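Long-range contact in putative peptidoglycan-binding/hydrolysing protein (Peptoclostridium difficile, PDB 5TV7), which probably binds, and may hydrolyse, bacterial cell-wall peptidoglycan, and is seen here with glutamine hydroxamate bound: residues 24-35 with 72-83. Residues are numbered along the deposited sequence; the frame is centred on the assembly and turned at random.
Sequences FTLSGYIYTYEN and EDNSKGVYASYT
Strand 26-32 and the first part of strand 78-87 are antiparallel neighbours in a five-stranded sheet, twisted enough that the directions of 26-32 and 78-83 differ by 136°. Leu26 with Tyr82, Gly28 with Ala80 and Ile30 with Val78 are hydrogen-bonded pairs, each joined by two N-H...O=C bonds; Leu26 N to Tyr82 O is 2.8 Å. Ser27 with Ser81 and Tyr29 with Tyr79 are the non-hydrogen-bonded pairs between them, and their side chains share one face. There the Tyr29 ring is sandwiched. Tyr79 turns an edge to one face in a T-shaped pair, ring centroids 5.4 Å apart and planes at 71°. Over the opposite face lies Asn74, whose CB makes a CH-pi contact 3.8 Å from the ring centroid, while its amide stacks roughly parallel to the ring. The Tyr79 side chain runs along the sheet as far as Ser27, because chi1 of -174° sets its CG opposite the backbone N; its OH lies 3.1 Å from Ser27 OG, a weak bond at most. Ser27 OG and Ser81 OG, also 3.1 Å apart, are hydrogen-bonded, and either could be the donor; Ser27 has one hydroxyl proton for both partners. On the other face Ile30 CD1 rests against Ala80 CB at 3.8 Å and meets the Tyr82 hydroxyl, the two side chains crossing at about a right angle. Leu26 and Tyr82 continue this face onto Phe62 of strand 60-64 and Ile123 of helix 116-127. Beyond the last bridge, Ile30 with Val78, Tyr31 OH donates to Glu72 OE1 (2.6 Å), reaching the anti side of a poorly ordered carboxylate. The Tyr31 ring also runs close by Gly77, its CE1 3.5 Å from Gly77 N. Strand 60-64 bonds to the other edge of 26-32, so this pairing puts 26-32 inside an antiparallel beta-sheet with a helix packed against one face.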
ATOM      1  N   PHE A  24     -12.250  -8.074   0.596  1.00 48.57           N
ATOM      2  CA  PHE A  24     -10.829  -8.477   0.529  1.00 45.31           C
ATOM      3  C   PHE A  24     -10.161  -8.108  -0.810  1.00 43.71           C
ATOM      4  O   PHE A  24      -8.982  -8.383  -1.023  1.00 42.15           O
ATOM      5  CB  PHE A  24     -10.676  -9.963   0.813  1.00 45.44           C
ATOM      6  CG  PHE A  24     -11.018 -10.344   2.225  1.00 46.16           C
ATOM      7  CD1 PHE A  24     -10.051 -10.303   3.223  1.00 44.61           C
ATOM      8  CD2 PHE A  24     -12.303 -10.753   2.563  1.00 47.95           C
ATOM      9  CE1 PHE A  24     -10.359 -10.658   4.529  1.00 45.50           C
ATOM     10  CE2 PHE A  24     -12.614 -11.112   3.871  1.00 48.67           C
ATOM     11  CZ  PHE A  24     -11.639 -11.072   4.852  1.00 46.84           C
ATOM     12  N   THR A  25     -10.914  -7.463  -1.694  1.00 43.63           N
ATOM     13  CA  THR A  25     -10.406  -7.044  -2.993  1.00 42.83           C
ATOM     14  C   THR A  25     -10.210  -5.539  -3.002  1.00 41.12           C
ATOM     15  O   THR A  25     -11.080  -4.815  -2.553  1.00 43.29           O
ATOM     16  CB  THR A  25     -11.398  -7.449  -4.095  1.00 44.37           C
ATOM     17  OG1 THR A  25     -11.536  -8.872  -4.088  1.00 46.31           O
ATOM     18  CG2 THR A  25     -10.936  -6.983  -5.471  1.00 44.73           C
ATOM     19  N   LEU A  26      -9.064  -5.065  -3.499  1.00 39.27           N
ATOM     20  CA  LEU A  26      -8.814  -3.627  -3.583  1.00 38.15           C
ATOM     21  C   LEU A  26      -8.745  -3.215  -5.046  1.00 39.08           C
ATOM     22  O   LEU A  26      -7.774  -3.517  -5.748  1.00 38.97           O
ATOM     23  CB  LEU A  26      -7.528  -3.213  -2.850  1.00 35.59           C
ATOM     24  CG  LEU A  26      -7.378  -1.696  -2.687  1.00 35.40           C
ATOM     25  CD1 LEU A  26      -8.422  -1.129  -1.714  1.00 35.95           C
ATOM     26  CD2 LEU A  26      -5.976  -1.338  -2.217  1.00 34.57           C
ATOM     27  N   SER A  27      -9.774  -2.501  -5.488  1.00 40.37           N
ATOM     28  CA  SER A  27      -9.884  -2.063  -6.860  1.00 42.88           C
ATOM     29  C   SER A  27      -9.732  -0.571  -6.998  1.00 41.02           C
ATOM     30  O   SER A  27     -10.052   0.177  -6.089  1.00 41.53           O
ATOM     31  CB  SER A  27     -11.235  -2.493  -7.421  1.00 46.76           C
ATOM     32  OG  SER A  27     -11.321  -3.905  -7.420  1.00 50.09           O
ATOM     33  N   GLY A  28      -9.268  -0.151  -8.168  1.00 41.56           N
ATOM     34  CA  GLY A  28      -9.039   1.257  -8.441  1.00 41.67           C
ATOM     35  C   GLY A  28      -8.272   1.422  -9.730  1.00 43.69           C
ATOM     36  O   GLY A  28      -8.223   0.499 -10.550  1.00 44.71           O
ATOM     37  N   TYR A  29      -7.658   2.586  -9.904  1.00 43.85           N
ATOM     38  CA  TYR A  29      -6.920   2.898 -11.123  1.00 45.56           C
ATOM     39  C   TYR A  29      -5.457   3.257 -10.860  1.00 45.03           C
ATOM     40  O   TYR A  29      -5.135   3.932  -9.875  1.00 42.38           O
ATOM     41  CB  TYR A  29      -7.628   4.038 -11.867  1.00 49.01           C
ATOM     42  CG  TYR A  29      -8.983   3.620 -12.383  1.00 51.90           C
ATOM     43  CD1 TYR A  29     -10.114   3.669 -11.563  1.00 52.13           C
ATOM     44  CD2 TYR A  29      -9.132   3.130 -13.678  1.00 55.21           C
ATOM     45  CE1 TYR A  29     -11.354   3.260 -12.031  1.00 55.15           C
ATOM     46  CE2 TYR A  29     -10.369   2.717 -14.155  1.00 58.44           C
ATOM     47  CZ  TYR A  29     -11.475   2.785 -13.327  1.00 58.09           C
ATOM     48  OH  TYR A  29     -12.695   2.371 -13.799  1.00 63.33           O
ATOM     49  N   ILE A  30      -4.580   2.786 -11.743  1.00 46.51           N
ATOM     50  CA  ILE A  30      -3.158   3.080 -11.680  1.00 46.58           C
ATOM     51  C   ILE A  30      -2.912   4.269 -12.586  1.00 49.70           C
ATOM     52  O   ILE A  30      -3.330   4.274 -13.744  1.00 53.33           O
ATOM     53  CB  ILE A  30      -2.285   1.905 -12.179  1.00 48.29           C
ATOM     54  CG1 ILE A  30      -2.561   0.635 -11.366  1.00 46.19           C
ATOM     55  CG2 ILE A  30      -0.801   2.269 -12.099  1.00 48.55           C
ATOM     56  CD1 ILE A  30      -1.828  -0.591 -11.889  1.00 47.72           C
ATOM     57  N   TYR A  31      -2.239   5.276 -12.048  1.00 49.92           N
ATOM     58  CA  TYR A  31      -1.890   6.482 -12.776  1.00 51.82           C
ATOM     59  C   TYR A  31      -0.398   6.686 -12.693  1.00 52.13           C
ATOM     60  O   TYR A  31       0.261   6.154 -11.802  1.00 49.00           O
ATOM     61  CB  TYR A  31      -2.527   7.709 -12.108  1.00 51.85           C
ATOM     62  CG  TYR A  31      -4.026   7.766 -12.166  1.00 52.68           C
ATOM     63  CD1 TYR A  31      -4.671   8.319 -13.273  1.00 56.01           C
ATOM     64  CD2 TYR A  31      -4.809   7.290 -11.112  1.00 49.59           C
ATOM     65  CE1 TYR A  31      -6.051   8.387 -13.335  1.00 57.21           C
ATOM     66  CE2 TYR A  31      -6.192   7.355 -11.170  1.00 51.07           C
ATOM     67  CZ  TYR A  31      -6.804   7.899 -12.284  1.00 54.79           C
ATOM     68  OH  TYR A  31      -8.170   7.968 -12.364  1.00 58.52           O
ATOM     69  N   THR A  32       0.133   7.448 -13.637  1.00 55.20           N
ATOM     70  CA  THR A  32       1.509   7.880 -13.571  1.00 56.17           C
ATOM     71  C   THR A  32       1.390   9.223 -12.855  1.00 56.69           C
ATOM     72  O   THR A  32       0.313   9.846 -12.872  1.00 56.10           O
ATOM     73  CB  THR A  32       2.137   8.079 -14.958  1.00 60.58           C
ATOM     74  OG1 THR A  32       1.350   9.010 -15.703  1.00 63.20           O
ATOM     75  CG2 THR A  32       2.212   6.752 -15.715  1.00 61.79           C
ATOM     76  N   TYR A  33       2.475   9.666 -12.226  1.00 56.29           N
ATOM     77  CA  TYR A  33       2.474  10.940 -11.513  1.00 58.00           C
ATOM     78  C   TYR A  33       1.994  12.090 -12.414  1.00 62.58           C
ATOM     79  O   TYR A  33       1.175  12.905 -11.993  1.00 62.35           O
ATOM     80  CB  TYR A  33       3.860  11.218 -10.920  1.00 58.88           C
ATOM     81  CG  TYR A  33       4.010  12.563 -10.241  1.00 60.58           C
ATOM     82  CD1 TYR A  33       3.224  12.902  -9.143  1.00 59.63           C
ATOM     83  CD2 TYR A  33       4.974  13.478 -10.668  1.00 64.93           C
ATOM     84  CE1 TYR A  33       3.369  14.127  -8.510  1.00 62.26           C
ATOM     85  CE2 TYR A  33       5.127  14.709 -10.044  1.00 66.52           C
ATOM     86  CZ  TYR A  33       4.326  15.027  -8.964  1.00 65.51           C
ATOM     87  OH  TYR A  33       4.480  16.242  -8.340  1.00 68.67           O
ATOM     88  N   GLU A  34       2.468  12.130 -13.656  1.00 66.38           N
ATOM     89  CA  GLU A  34       2.040  13.197 -14.569  1.00 71.34           C
ATOM     90  C   GLU A  34       0.559  13.087 -14.975  1.00 70.85           C
ATOM     91  O   GLU A  34      -0.090  14.106 -15.196  1.00 73.38           O
ATOM     92  CB  GLU A  34       2.954  13.306 -15.796  1.00 76.97           C
ATOM     93  CG  GLU A  34       3.052  12.069 -16.673  1.00 79.32           C
ATOM     94  CD  GLU A  34       3.880  12.310 -17.928  1.00 85.97           C
ATOM     95  OE1 GLU A  34       4.241  13.476 -18.210  1.00 90.15           O
ATOM     96  OE2 GLU A  34       4.160  11.327 -18.646  1.00 90.22           O
ATOM     97  N   ASN A  35       0.021  11.869 -15.042  1.00 68.08           N
ATOM     98  CA  ASN A  35      -1.399  11.669 -15.411  1.00 68.93           C
ATOM     99  C   ASN A  35      -2.363  11.670 -14.227  1.00 65.25           C
ATOM    100  O   ASN A  35      -3.570  11.824 -14.419  1.00 65.43           O
ATOM    101  CB  ASN A  35      -1.588  10.345 -16.164  1.00 69.45           C
ATOM    102  CG  ASN A  35      -0.874  10.316 -17.500  1.00 73.65           C
ATOM    103  OD1 ASN A  35      -0.394   9.268 -17.929  1.00 74.72           O
ATOM    104  ND2 ASN A  35      -0.790  11.464 -18.161  1.00 77.70           N
ATOM    105  N   GLU A  72     -12.553  12.971 -10.807  1.00109.42           N
ATOM    106  CA  GLU A  72     -11.539  12.051 -11.326  1.00105.63           C
ATOM    107  C   GLU A  72     -11.996  11.461 -12.660  1.00104.55           C
ATOM    108  O   GLU A  72     -13.123  10.967 -12.764  1.00104.89           O
ATOM    109  CB  GLU A  72     -11.315  10.902 -10.331  1.00102.26           C
ATOM    110  CG  GLU A  72     -10.256   9.877 -10.748  1.00 99.67           C
ATOM    111  CD  GLU A  72     -10.207   8.648  -9.843  1.00 97.09           C
ATOM    112  OE1 GLU A  72      -9.268   7.835  -9.990  1.00 90.30           O
ATOM    113  OE2 GLU A  72     -11.100   8.489  -8.981  1.00 98.99           O
ATOM    114  N   ASP A  73     -11.133  11.521 -13.677  1.00103.36           N
ATOM    115  CA  ASP A  73     -11.438  10.887 -14.962  1.00102.81           C
ATOM    116  C   ASP A  73     -10.556   9.634 -15.049  1.00 96.79           C
ATOM    117  O   ASP A  73      -9.322   9.700 -14.995  1.00 89.82           O
ATOM    118  CB  ASP A  73     -11.285  11.835 -16.176  1.00106.82           C
ATOM    119  CG  ASP A  73      -9.842  12.235 -16.462  1.00108.92           C
ATOM    120  OD1 ASP A  73      -9.040  12.383 -15.512  1.00110.94           O
ATOM    121  OD2 ASP A  73      -9.523  12.427 -17.656  1.00108.06           O
ATOM    122  N   ASN A  74     -11.218   8.490 -15.149  1.00 95.83           N
ATOM    123  CA  ASN A  74     -10.547   7.197 -15.181  1.00 92.48           C
ATOM    124  C   ASN A  74      -9.823   6.932 -16.503  1.00 92.65           C
ATOM    125  O   ASN A  74      -8.952   6.062 -16.559  1.00 90.64           O
ATOM    126  CB  ASN A  74     -11.575   6.098 -14.925  1.00 92.13           C
ATOM    127  CG  ASN A  74     -12.424   6.368 -13.694  1.00 94.48           C
ATOM    128  OD1 ASN A  74     -12.103   7.239 -12.878  1.00 94.99           O
ATOM    129  ND2 ASN A  74     -13.523   5.634 -13.562  1.00 95.56           N
ATOM    130  N   SER A  75     -10.176   7.683 -17.552  1.00 93.40           N
ATOM    131  CA  SER A  75      -9.560   7.528 -18.881  1.00 94.07           C
ATOM    132  C   SER A  75      -8.029   7.638 -18.867  1.00 91.82           C
ATOM    133  O   SER A  75      -7.351   6.928 -19.613  1.00 93.53           O
ATOM    134  CB  SER A  75     -10.148   8.542 -19.879  1.00 97.48           C
ATOM    135  OG  SER A  75      -9.922   9.880 -19.462  1.00 99.16           O
ATOM    136  N   LYS A  76      -7.495   8.514 -18.016  1.00 88.34           N
ATOM    137  CA  LYS A  76      -6.043   8.701 -17.900  1.00 85.77           C
ATOM    138  C   LYS A  76      -5.364   7.563 -17.123  1.00 79.79           C
ATOM    139  O   LYS A  76      -4.136   7.448 -17.145  1.00 79.36           O
ATOM    140  CB  LYS A  76      -5.728  10.039 -17.219  1.00 89.23           C
ATOM    141  CG  LYS A  76      -6.281  11.257 -17.947  1.00 94.22           C
ATOM    142  CD  LYS A  76      -6.014  12.554 -17.190  1.00 97.53           C
ATOM    143  CE  LYS A  76      -4.561  13.004 -17.268  1.00 99.29           C
ATOM    144  NZ  LYS A  76      -4.152  13.393 -18.648  1.00102.19           N
ATOM    145  N   GLY A  77      -6.162   6.739 -16.437  1.00 73.51           N
ATOM    146  CA  GLY A  77      -5.639   5.628 -15.640  1.00 68.60           C
ATOM    147  C   GLY A  77      -5.878   4.246 -16.213  1.00 64.82           C
ATOM    148  O   GLY A  77      -6.405   4.093 -17.314  1.00 66.65           O
ATOM    149  N   VAL A  78      -5.469   3.240 -15.445  1.00 60.53           N
ATOM    150  CA  VAL A  78      -5.593   1.836 -15.822  1.00 58.31           C
ATOM    151  C   VAL A  78      -6.198   1.067 -14.657  1.00 53.80           C
ATOM    152  O   VAL A  78      -5.643   1.075 -13.560  1.00 51.67           O
ATOM    153  CB  VAL A  78      -4.214   1.233 -16.156  1.00 59.65           C
ATOM    154  CG1 VAL A  78      -4.335  -0.256 -16.460  1.00 59.73           C
ATOM    155  CG2 VAL A  78      -3.579   1.976 -17.327  1.00 62.66           C
ATOM    156  N   TYR A  79      -7.313   0.382 -14.898  1.00 51.06           N
ATOM    157  CA  TYR A  79      -7.994  -0.364 -13.840  1.00 49.66           C
ATOM    158  C   TYR A  79      -7.148  -1.536 -13.345  1.00 47.03           C
ATOM    159  O   TYR A  79      -6.467  -2.196 -14.128  1.00 46.83           O
ATOM    160  CB  TYR A  79      -9.376  -0.851 -14.305  1.00 51.21           C
ATOM    161  CG  TYR A  79     -10.202  -1.505 -13.213  1.00 51.32           C
ATOM    162  CD1 TYR A  79     -10.932  -0.737 -12.310  1.00 52.39           C
ATOM    163  CD2 TYR A  79     -10.256  -2.892 -13.086  1.00 52.37           C
ATOM    164  CE1 TYR A  79     -11.682  -1.329 -11.302  1.00 52.96           C
ATOM    165  CE2 TYR A  79     -11.001  -3.496 -12.082  1.00 52.44           C
ATOM    166  CZ  TYR A  79     -11.714  -2.714 -11.197  1.00 53.79           C
ATOM    167  OH  TYR A  79     -12.463  -3.316 -10.211  1.00 55.05           O
ATOM    168  N   ALA A  80      -7.158  -1.736 -12.029  1.00 44.56           N
ATOM    169  CA  ALA A  80      -6.446  -2.836 -11.386  1.00 43.15           C
ATOM    170  C   ALA A  80      -7.237  -3.285 -10.169  1.00 41.98           C
ATOM    171  O   ALA A  80      -7.881  -2.475  -9.510  1.00 42.99           O
ATOM    172  CB  ALA A  80      -5.036  -2.423 -10.988  1.00 41.93           C
ATOM    173  N   SER A  81      -7.185  -4.581  -9.893  1.00 41.07           N
ATOM    174  CA  SER A  81      -7.902  -5.194  -8.786  1.00 42.02           C
ATOM    175  C   SER A  81      -6.932  -6.127  -8.034  1.00 39.84           C
ATOM    176  O   SER A  81      -6.454  -7.109  -8.597  1.00 39.54           O
ATOM    177  CB  SER A  81      -9.098  -5.958  -9.350  1.00 44.31           C
ATOM    178  OG  SER A  81      -9.867  -6.546  -8.328  1.00 47.06           O
ATOM    179  N   TYR A  82      -6.635  -5.804  -6.774  1.00 38.33           N
ATOM    180  CA  TYR A  82      -5.669  -6.578  -5.982  1.00 36.16           C
ATOM    181  C   TYR A  82      -6.286  -7.421  -4.889  1.00 35.44           C
ATOM    182  O   TYR A  82      -7.203  -6.982  -4.193  1.00 34.64           O
ATOM    183  CB  TYR A  82      -4.667  -5.650  -5.284  1.00 36.09           C
ATOM    184  CG  TYR A  82      -3.850  -4.776  -6.191  1.00 37.34           C
ATOM    185  CD1 TYR A  82      -2.788  -5.294  -6.913  1.00 37.46           C
ATOM    186  CD2 TYR A  82      -4.100  -3.408  -6.284  1.00 40.18           C
ATOM    187  CE1 TYR A  82      -2.010  -4.487  -7.730  1.00 38.65           C
ATOM    188  CE2 TYR A  82      -3.329  -2.588  -7.105  1.00 40.56           C
ATOM    189  CZ  TYR A  82      -2.287  -3.135  -7.825  1.00 40.97           C
ATOM    190  OH  TYR A  82      -1.523  -2.333  -8.639  1.00 42.74           O
ATOM    191  N   THR A  83      -5.727  -8.612  -4.712  1.00 34.15           N
ATOM    192  CA  THR A  83      -6.081  -9.526  -3.626  1.00 35.16           C
ATOM    193  C   THR A  83      -4.756  -9.967  -2.999  1.00 34.36           C
ATOM    194  O   THR A  83      -3.699  -9.755  -3.578  1.00 34.17           O
ATOM    195  CB  THR A  83      -6.885 -10.732  -4.107  1.00 37.59           C
ATOM    196  OG1 THR A  83      -6.191 -11.370  -5.181  1.00 38.28           O
ATOM    197  CG2 THR A  83      -8.266 -10.299  -4.595  1.00 40.77           C
TER